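PDB 7D2A: AlyQ from Persicobacter sp. CCB-QB2, which binds uronic acids of alginate through a family 32 carbohydrate-binding module, here holding a 4,5-unsaturated mannuronic acid. Local coordinates for residues V12-S17 with Q43-D48; E25-G30 with N124-V129. One frame throughout, in Å; residues are numbered along the deposited sequence.

Contact 1: V12-S17 with Q43-D48; sequences VAVTAS and QYITFD
Ser17 and Tyr44 meet where the strands 13-16 and 43-49 end their antiparallel pairing. Ser17 CB sits over the centre of the Tyr44 ring, 3.7 Å from the centroid, a CH-pi contact almost on the ring normal. Ser17 OG, set between backbone N and carbonyl carbon (chi1 59°), accepts a bond from Tyr44 N at 2.8 Å, standing in for the carbonyl oxygen that regular pairing would offer. In the Gln43 conformer given, one of two, the same hydroxyl donates to Gln43 OE1. With an alanine in place of Tyr44, Ser17 CB would probably lose the aromatic face that covers it and Arg112 its cation-pi partner. Further along, Thr15 and Thr46 form a hydrogen-bonded pair, Thr46 N giving Thr15 O a nearly straight bond (176°) of 2.8 Å. Their side chains lie alongside each other, and one water joins the two OG1 atoms. On the other face, beta-branched Val14 places CG1 tightly against Ile45 CG1 (3.5 Å) and obliquely at Phe47 CE1 (3.6 Å). At the far end Val12 N reaches Asp48 O. Strand 110-118 pairs with the other side of 43-49, leaving 13-16 at the margin of a five-stranded sheet. The buried polar ends are thus satisfied, Thr46 OG1 by Arg112 and the Asp48 carboxylate by a salt bridge to Arg109 and a bond from Gly50 N, while Ile45 and Phe47, with Val14 beside them, pack on the apolar side.

Contact 2: E25-G30 with N124-V129; sequences ENTIDG and NSITEV. With CA (calcium ion), chain C; MAW (4-deoxy-alpha-L-erythro-hex-4-enopyranuronic acid), chain B.
The calcium site of this F5/8 type C domain joins the loop 25-30 to strand 123-133. Asn26 O binds the calcium ion at 2.2 Å and Thr127 O binds it at 2.4 Å, while Asp29 OD1 and Glu128 OE2 supply the carboxylate oxygens. Those two acids cross at about a right angle as chains, yet their carboxylate planes are only 13° apart, and Asp29 OD1 and Glu128 OE2 lie 2.7 Å from each other. Such closeness of two acids is tolerable because both oxygens bind the same cation, which probably offsets their charge. Glu128 points its CB away from the loop, but a chain bent at chi2 (-65°) folds the carboxylate back to the metal. Its second oxygen, OE1, accepts a weak bond from Gly30 N, where a positive phi suits glycine. Asn31 and Thr34 complete the metal's shell. Mid-strand, Thr127 and Glu128 both face Ala61, a classic beta bulge; at this corner the carbonyl of Thr127 is directed to the calcium. Just beyond, Val129 N donates to Thr27 O at 2.8 Å in the carbonyl plane, tying the 3-10 turn to the strand. Thr27 CG2 packs against Ile126 CG2 at 4.1 Å, while Thr27 OG1 bonds to Pro24 O, so one residue serves both an apolar and a polar neighbour. At the other end of the segment Ser125 OG donates to the sugar carboxylate atom O6B at 2.6 Å.

Contacts 1 and 2 lie with centres about 10 Å apart and share a packing surface. Phe47 of contact 1 touches both segments of contact 2: Phe47 CE1 lies 3.3 Å from Thr27 OG1 and Phe47 CZ 3.6 Å from Val129 CG2. Val14 CG2 adds a contact with Ile28 CD1 at 3.7 Å, and Gln43 CB packs on Asn124 ND2. The Phe47 and Val14 contacts join the edge of the five-stranded sheet to the calcium loop and to strand 123-133. Along the chain the segments of the two contacts alternate. Only contact 2 reaches the sugar, through Ser125; Asp20, Arg35, Arg68 and Asn121 also bond that uronic acid, whereas contact 1 meets the calcium loop by packing.

Contact 1: V12-S17 with Q43-D48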
ATOM      1  N   VAL A  12       0.194   7.246  11.073  1.00 12.89           N
ATOM      2  CA  VAL A  12       0.921   7.432  12.366  1.00 15.47           C
ATOM      3  C   VAL A  12       1.939   6.323  12.592  1.00 16.48           C
ATOM      4  O   VAL A  12       2.824   6.500  13.465  1.00 18.56           O
ATOM      5  CB  VAL A  12      -0.034   7.573  13.555  1.00 17.23           C
ATOM      6  CG1 VAL A  12      -1.064   8.654  13.256  1.00 17.89           C
ATOM      7  CG2 VAL A  12      -0.695   6.262  13.952  1.00 16.88           C
ATOM      8  N   ALA A  13       1.820   5.192  11.908  1.00 14.33           N
ATOM      9  CA  ALA A  13       2.696   4.024  12.089  1.00 15.45           C
ATOM     10  C   ALA A  13       2.527   3.140  10.851  1.00 13.94           C
ATOM     11  O   ALA A  13       1.429   3.112  10.246  1.00 12.46           O
ATOM     12  CB  ALA A  13       2.309   3.304  13.359  1.00 15.71           C
ATOM     13  N   VAL A  14       3.588   2.441  10.492  1.00 14.40           N
ATOM     14  CA  VAL A  14       3.611   1.422   9.425  1.00 12.62           C
ATOM     15  C   VAL A  14       4.351   0.202   9.954  1.00 13.77           C
ATOM     16  O   VAL A  14       5.394   0.344  10.603  1.00 14.30           O
ATOM     17  CB  VAL A  14       4.277   1.930   8.125  1.00 14.95           C
ATOM     18  CG1 VAL A  14       4.025   1.019   6.951  1.00 14.10           C
ATOM     19  CG2 VAL A  14       3.883   3.340   7.768  1.00 18.05           C
ATOM     20  N   THR A  15       3.784  -0.956   9.734  1.00 12.40           N
ATOM     21  CA  THR A  15       4.440  -2.247  10.011  1.00 13.91           C
ATOM     22  C   THR A  15       4.423  -3.073   8.742  1.00 13.98           C
ATOM     23  O   THR A  15       3.642  -2.776   7.806  1.00 11.51           O
ATOM     24  CB  THR A  15       3.750  -2.979  11.157  1.00 15.21           C
ATOM     25  OG1 THR A  15       2.441  -3.342  10.728  1.00 15.96           O
ATOM     26  CG2 THR A  15       3.733  -2.161  12.428  1.00 15.65           C
ATOM     27  N   ALA A  16       5.083  -4.223   8.769  1.00 12.14           N
ATOM     28  CA  ALA A  16       5.008  -5.142   7.621  1.00 11.93           C
ATOM     29  C   ALA A  16       5.312  -6.571   8.053  1.00 10.80           C
ATOM     30  O   ALA A  16       5.960  -6.771   9.051  1.00 11.88           O
ATOM     31  CB  ALA A  16       5.955  -4.725   6.522  1.00 13.00           C
ATOM     32  N   SER A  17       4.885  -7.507   7.237  1.00 11.52           N
ATOM     33  CA  SER A  17       5.156  -8.956   7.410  1.00 11.94           C
ATOM     34  C   SER A  17       6.660  -9.246   7.402  1.00 13.41           C
ATOM     35  O   SER A  17       7.055 -10.233   8.028  1.00 14.97           O
ATOM     36  CB  SER A  17       4.426  -9.759   6.403  1.00 13.85           C
ATOM     37  OG  SER A  17       4.760  -9.405   5.085  1.00 13.71           O
ATOM     38  N   GLN A  43       3.328 -11.300   1.046  1.00 13.47           N
ATOM     39  CA  GLN A  43       3.931 -10.294   1.960  0.50 13.12           C
ATOM     40  C   GLN A  43       2.965  -9.112   2.047  1.00 13.27           C
ATOM     41  O   GLN A  43       2.265  -8.875   1.072  1.00 13.58           O
ATOM     42  CB  GLN A  43       5.290  -9.808   1.466  0.50 13.74           C
ATOM     43  CG  GLN A  43       6.370 -10.887   1.385  0.50 13.42           C
ATOM     44  CD  GLN A  43       7.014 -11.226   2.712  0.50 13.68           C
ATOM     45  OE1 GLN A  43       6.501 -10.957   3.793  0.50 14.60           O
ATOM     46  NE2 GLN A  43       8.153 -11.900   2.650  0.50 14.02           N
ATOM     47  N   TYR A  44       2.979  -8.376   3.135  1.00 12.48           N
ATOM     48  CA  TYR A  44       2.040  -7.236   3.287  1.00 12.74           C
ATOM     49  C   TYR A  44       2.613  -6.146   4.149  1.00 12.62           C
ATOM     50  O   TYR A  44       3.561  -6.348   4.906  1.00 11.08           O
ATOM     51  CB  TYR A  44       0.713  -7.722   3.856  1.00 13.25           C
ATOM     52  CG  TYR A  44       0.779  -8.512   5.127  1.00 13.91           C
ATOM     53  CD1 TYR A  44       0.952  -7.905   6.349  1.00 13.51           C
ATOM     54  CD2 TYR A  44       0.617  -9.893   5.089  1.00 14.98           C
ATOM     55  CE1 TYR A  44       0.922  -8.643   7.525  1.00 14.55           C
ATOM     56  CE2 TYR A  44       0.557 -10.628   6.261  1.00 15.04           C
ATOM     57  CZ  TYR A  44       0.720 -10.010   7.483  1.00 16.53           C
ATOM     58  OH  TYR A  44       0.731 -10.769   8.629  1.00 20.17           O
ATOM     59  N   ILE A  45       2.021  -4.965   3.993  1.00 12.49           N
ATOM     60  CA  ILE A  45       2.392  -3.748   4.728  1.00 11.60           C
ATOM     61  C   ILE A  45       1.115  -3.116   5.264  1.00 11.61           C
ATOM     62  O   ILE A  45       0.099  -3.057   4.519  1.00 11.50           O
ATOM     63  CB  ILE A  45       3.207  -2.791   3.845  1.00 11.34           C
ATOM     64  CG1 ILE A  45       3.667  -1.568   4.624  1.00 11.19           C
ATOM     65  CG2 ILE A  45       2.501  -2.458   2.498  1.00 11.82           C
ATOM     66  CD1 ILE A  45       4.794  -0.824   3.890  1.00 11.91           C
ATOM     67  N   THR A  46       1.119  -2.708   6.495  1.00 11.05           N
ATOM     68  CA  THR A  46      -0.088  -2.244   7.207  1.00 11.20           C
ATOM     69  C   THR A  46       0.110  -0.825   7.692  1.00 10.98           C
ATOM     70  O   THR A  46       1.045  -0.552   8.489  1.00 11.57           O
ATOM     71  CB  THR A  46      -0.475  -3.165   8.373  1.00 11.76           C
ATOM     72  OG1 THR A  46      -0.445  -4.513   7.890  1.00 12.96           O
ATOM     73  CG2 THR A  46      -1.853  -2.799   8.885  1.00 13.34           C
ATOM     74  N   PHE A  47      -0.773   0.074   7.281  1.00 11.06           N
ATOM     75  CA  PHE A  47      -0.768   1.511   7.602  1.00 12.61           C
ATOM     76  C   PHE A  47      -1.793   1.785   8.674  1.00 13.25           C
ATOM     77  O   PHE A  47      -2.929   1.297   8.562  1.00 13.07           O
ATOM     78  CB  PHE A  47      -1.098   2.324   6.355  1.00 12.79           C
ATOM     79  CG  PHE A  47      -0.156   1.994   5.257  1.00 11.81           C
ATOM     80  CD1 PHE A  47       1.104   2.587   5.192  1.00 12.98           C
ATOM     81  CD2 PHE A  47      -0.461   1.017   4.340  1.00 12.71           C
ATOM     82  CE1 PHE A  47       1.986   2.193   4.202  1.00 13.40           C
ATOM     83  CE2 PHE A  47       0.438   0.633   3.350  1.00 13.75           C
ATOM     84  CZ  PHE A  47       1.664   1.214   3.315  1.00 13.42           C
ATOM     85  N   ASP A  48      -1.402   2.526   9.711  1.00 12.39           N
ATOM     86  CA  ASP A  48      -2.264   2.865  10.857  1.00 13.24           C
ATOM     87  C   ASP A  48      -2.621   4.352  10.755  1.00 12.98           C
ATOM     88  O   ASP A  48      -1.688   5.182  10.809  1.00 12.95           O
ATOM     89  CB  ASP A  48      -1.524   2.533  12.142  1.00 15.70           C
ATOM     90  CG  ASP A  48      -2.304   2.734  13.413  1.00 17.25           C
ATOM     91  OD1 ASP A  48      -3.479   3.180  13.359  1.00 15.18           O
ATOM     92  OD2 ASP A  48      -1.731   2.367  14.447  1.00 22.15           O
TER
HETATM   93  O   HOH W   1       1.921  -5.466   8.879  1.00 12.98           O

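Contact 2: E25-G30 with N124-V129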
ATOM      1  N   GLU A  25       8.467   2.143   6.798  1.00 12.86           N
ATOM      2  CA  GLU A  25       8.300   3.607   6.973  0.50 12.70           C
ATOM      3  C   GLU A  25       8.834   4.376   5.769  1.00 11.21           C
ATOM      4  O   GLU A  25       8.490   5.525   5.635  1.00 11.33           O
ATOM      5  CB  GLU A  25       9.011   4.091   8.242  0.50 15.23           C
ATOM      6  CG  GLU A  25      10.505   4.321   8.092  0.50 15.68           C
ATOM      7  CD  GLU A  25      11.236   4.595   9.404  0.50 17.66           C
ATOM      8  OE1 GLU A  25      10.739   5.421  10.245  0.50 20.86           O
ATOM      9  OE2 GLU A  25      12.223   3.941   9.620  0.50 16.18           O
ATOM     10  N   ASN A  26       9.601   3.736   4.898  1.00 10.33           N
ATOM     11  CA  ASN A  26      10.048   4.437   3.685  1.00 10.21           C
ATOM     12  C   ASN A  26       8.863   4.788   2.766  1.00 10.62           C
ATOM     13  O   ASN A  26       9.007   5.565   1.809  1.00 12.41           O
ATOM     14  CB  ASN A  26      11.068   3.622   2.910  1.00 10.18           C
ATOM     15  CG  ASN A  26      12.412   3.569   3.605  1.00 12.46           C
ATOM     16  OD1 ASN A  26      12.671   4.246   4.617  1.00 15.25           O
ATOM     17  ND2 ASN A  26      13.263   2.739   3.047  1.00 14.10           N
ATOM     18  N   THR A  27       7.716   4.151   2.955  1.00 10.30           N
ATOM     19  CA  THR A  27       6.522   4.440   2.125  1.00  9.74           C
ATOM     20  C   THR A  27       5.846   5.739   2.515  1.00  9.34           C
ATOM     21  O   THR A  27       4.954   6.165   1.786  1.00 10.60           O
ATOM     22  CB  THR A  27       5.501   3.303   2.191  1.00  9.36           C
ATOM     23  OG1 THR A  27       5.092   3.097   3.542  1.00  9.96           O
ATOM     24  CG2 THR A  27       6.074   2.015   1.663  1.00 10.50           C
ATOM     25  N   ILE A  28       6.242   6.375   3.617  1.00  9.97           N
ATOM     26  CA  ILE A  28       5.531   7.608   4.076  1.00 11.05           C
ATOM     27  C   ILE A  28       6.536   8.737   4.282  1.00 11.06           C
ATOM     28  O   ILE A  28       6.202   9.683   5.047  1.00 12.78           O
ATOM     29  CB  ILE A  28       4.639   7.342   5.293  1.00 11.63           C
ATOM     30  CG1 ILE A  28       5.427   6.878   6.503  1.00 12.09           C
ATOM     31  CG2 ILE A  28       3.549   6.335   4.949  1.00 12.26           C
ATOM     32  CD1 ILE A  28       4.599   6.995   7.796  1.00 12.98           C
ATOM     33  N   ASP A  29       7.662   8.665   3.608  1.00 11.88           N
ATOM     34  CA  ASP A  29       8.677   9.732   3.793  1.00 12.41           C
ATOM     35  C   ASP A  29       8.559  10.791   2.692  1.00 12.59           C
ATOM     36  O   ASP A  29       9.337  11.771   2.734  1.00 14.63           O
ATOM     37  CB  ASP A  29      10.081   9.144   3.905  1.00 11.90           C
ATOM     38  CG  ASP A  29      10.598   8.443   2.661  1.00 12.28           C
ATOM     39  OD1 ASP A  29       9.868   8.388   1.625  1.00 12.21           O
ATOM     40  OD2 ASP A  29      11.773   8.017   2.734  1.00 13.61           O
ATOM     41  N   GLY A  30       7.634  10.669   1.726  1.00 13.17           N
ATOM     42  CA  GLY A  30       7.491  11.663   0.664  1.00 13.42           C
ATOM     43  C   GLY A  30       8.514  11.496  -0.437  1.00 14.05           C
ATOM     44  O   GLY A  30       8.581  12.321  -1.293  1.00 15.22           O
ATOM     45  N   ASN A 124       7.948  -7.458  -3.732  1.00 13.18           N
ATOM     46  CA  ASN A 124       6.918  -6.413  -3.538  1.00 12.16           C
ATOM     47  C   ASN A 124       7.649  -5.180  -3.037  1.00 11.14           C
ATOM     48  O   ASN A 124       8.220  -5.185  -1.944  1.00 12.04           O
ATOM     49  CB  ASN A 124       5.882  -6.831  -2.505  1.00 13.01           C
ATOM     50  CG  ASN A 124       5.352  -8.206  -2.807  1.00 12.14           C
ATOM     51  OD1 ASN A 124       4.536  -8.326  -3.715  1.00 11.95           O
ATOM     52  ND2 ASN A 124       5.867  -9.217  -2.086  1.00 13.16           N
ATOM     53  N   SER A 125       7.657  -4.136  -3.884  1.00 11.59           N
ATOM     54  CA  SER A 125       8.454  -2.939  -3.567  1.00 10.47           C
ATOM     55  C   SER A 125       7.615  -1.697  -3.860  1.00  9.77           C
ATOM     56  O   SER A 125       7.268  -1.450  -5.025  1.00 10.28           O
ATOM     57  CB  SER A 125       9.757  -2.949  -4.392  1.00 11.41           C
ATOM     58  OG  SER A 125      10.583  -4.058  -3.940  1.00 12.63           O
ATOM     59  N   ILE A 126       7.365  -0.914  -2.833  1.00  9.72           N
ATOM     60  CA  ILE A 126       6.459   0.250  -2.842  1.00  9.71           C
ATOM     61  C   ILE A 126       7.258   1.460  -2.394  1.00 10.00           C
ATOM     62  O   ILE A 126       7.858   1.399  -1.315  1.00  9.86           O
ATOM     63  CB  ILE A 126       5.194   0.002  -1.999  1.00 11.18           C
ATOM     64  CG1 ILE A 126       4.442  -1.239  -2.528  1.00 11.60           C
ATOM     65  CG2 ILE A 126       4.347   1.253  -1.978  1.00 11.59           C
ATOM     66  CD1 ILE A 126       3.239  -1.624  -1.683  1.00 11.71           C
ATOM     67  N   THR A 127       7.231   2.561  -3.190  1.00  9.69           N
ATOM     68  CA  THR A 127       8.007   3.746  -2.794  1.00 10.16           C
ATOM     69  C   THR A 127       7.208   4.719  -1.932  1.00  9.36           C
ATOM     70  O   THR A 127       7.803   5.365  -1.041  1.00 11.05           O
ATOM     71  CB  THR A 127       8.563   4.440  -4.039  1.00 10.23           C
ATOM     72  OG1 THR A 127       7.449   4.860  -4.816  1.00 11.97           O
ATOM     73  CG2 THR A 127       9.469   3.547  -4.847  1.00 11.39           C
ATOM     74  N   GLU A 128       5.909   4.840  -2.131  1.00  9.75           N
ATOM     75  CA  GLU A 128       5.074   5.817  -1.396  1.00  9.30           C
ATOM     76  C   GLU A 128       3.674   5.262  -1.275  1.00  9.97           C
ATOM     77  O   GLU A 128       3.204   4.676  -2.301  1.00 10.21           O
ATOM     78  CB  GLU A 128       5.078   7.163  -2.122  1.00 10.53           C
ATOM     79  CG  GLU A 128       6.380   7.946  -1.965  1.00 11.33           C
ATOM     80  CD  GLU A 128       6.624   8.373  -0.526  1.00 13.83           C
ATOM     81  OE1 GLU A 128       5.805   9.208  -0.030  1.00 15.37           O
ATOM     82  OE2 GLU A 128       7.619   7.933   0.134  1.00 14.75           O
ATOM     83  N   VAL A 129       3.007   5.529  -0.163  1.00  9.46           N
ATOM     84  CA  VAL A 129       1.557   5.281  -0.014  1.00 10.69           C
ATOM     85  C   VAL A 129       0.915   6.501   0.602  1.00 10.18           C
ATOM     86  O   VAL A 129       1.524   7.088   1.541  1.00 12.43           O
ATOM     87  CB  VAL A 129       1.311   4.021   0.825  1.00 10.24           C
ATOM     88  CG1 VAL A 129      -0.182   3.855   1.168  1.00 12.30           C
ATOM     89  CG2 VAL A 129       1.771   2.781   0.115  1.00 11.07           C
TER
HETATM   90 CA    CA C 401       9.563   6.599  -0.065  1.00 12.07          CA
HETATM   91  C1  MAW B   2      15.801  -7.005  -5.170  1.00 19.57           C
HETATM   92  C2  MAW B   2      16.248  -6.072  -4.117  1.00 17.55           C
HETATM   93  O2  MAW B   2      16.888  -4.869  -4.632  1.00 20.91           O
HETATM   94  C3  MAW B   2      14.981  -5.707  -3.296  1.00 18.42           C
HETATM   95  O3  MAW B   2      15.213  -4.586  -2.465  1.00 16.27           O
HETATM   96  C4  MAW B   2      13.819  -5.431  -4.265  1.00 19.10           C
HETATM   97  C5  MAW B   2      13.880  -5.661  -5.553  1.00 18.02           C
HETATM   98  O5  MAW B   2      15.059  -6.264  -6.153  1.00 19.81           O
HETATM   99  C6  MAW B   2      12.814  -5.420  -6.482  1.00 17.16           C
HETATM  100  O6A MAW B   2      13.008  -5.753  -7.694  1.00 16.45           O
HETATM  101  O6B MAW B   2      11.682  -4.938  -6.097  1.00 14.68           O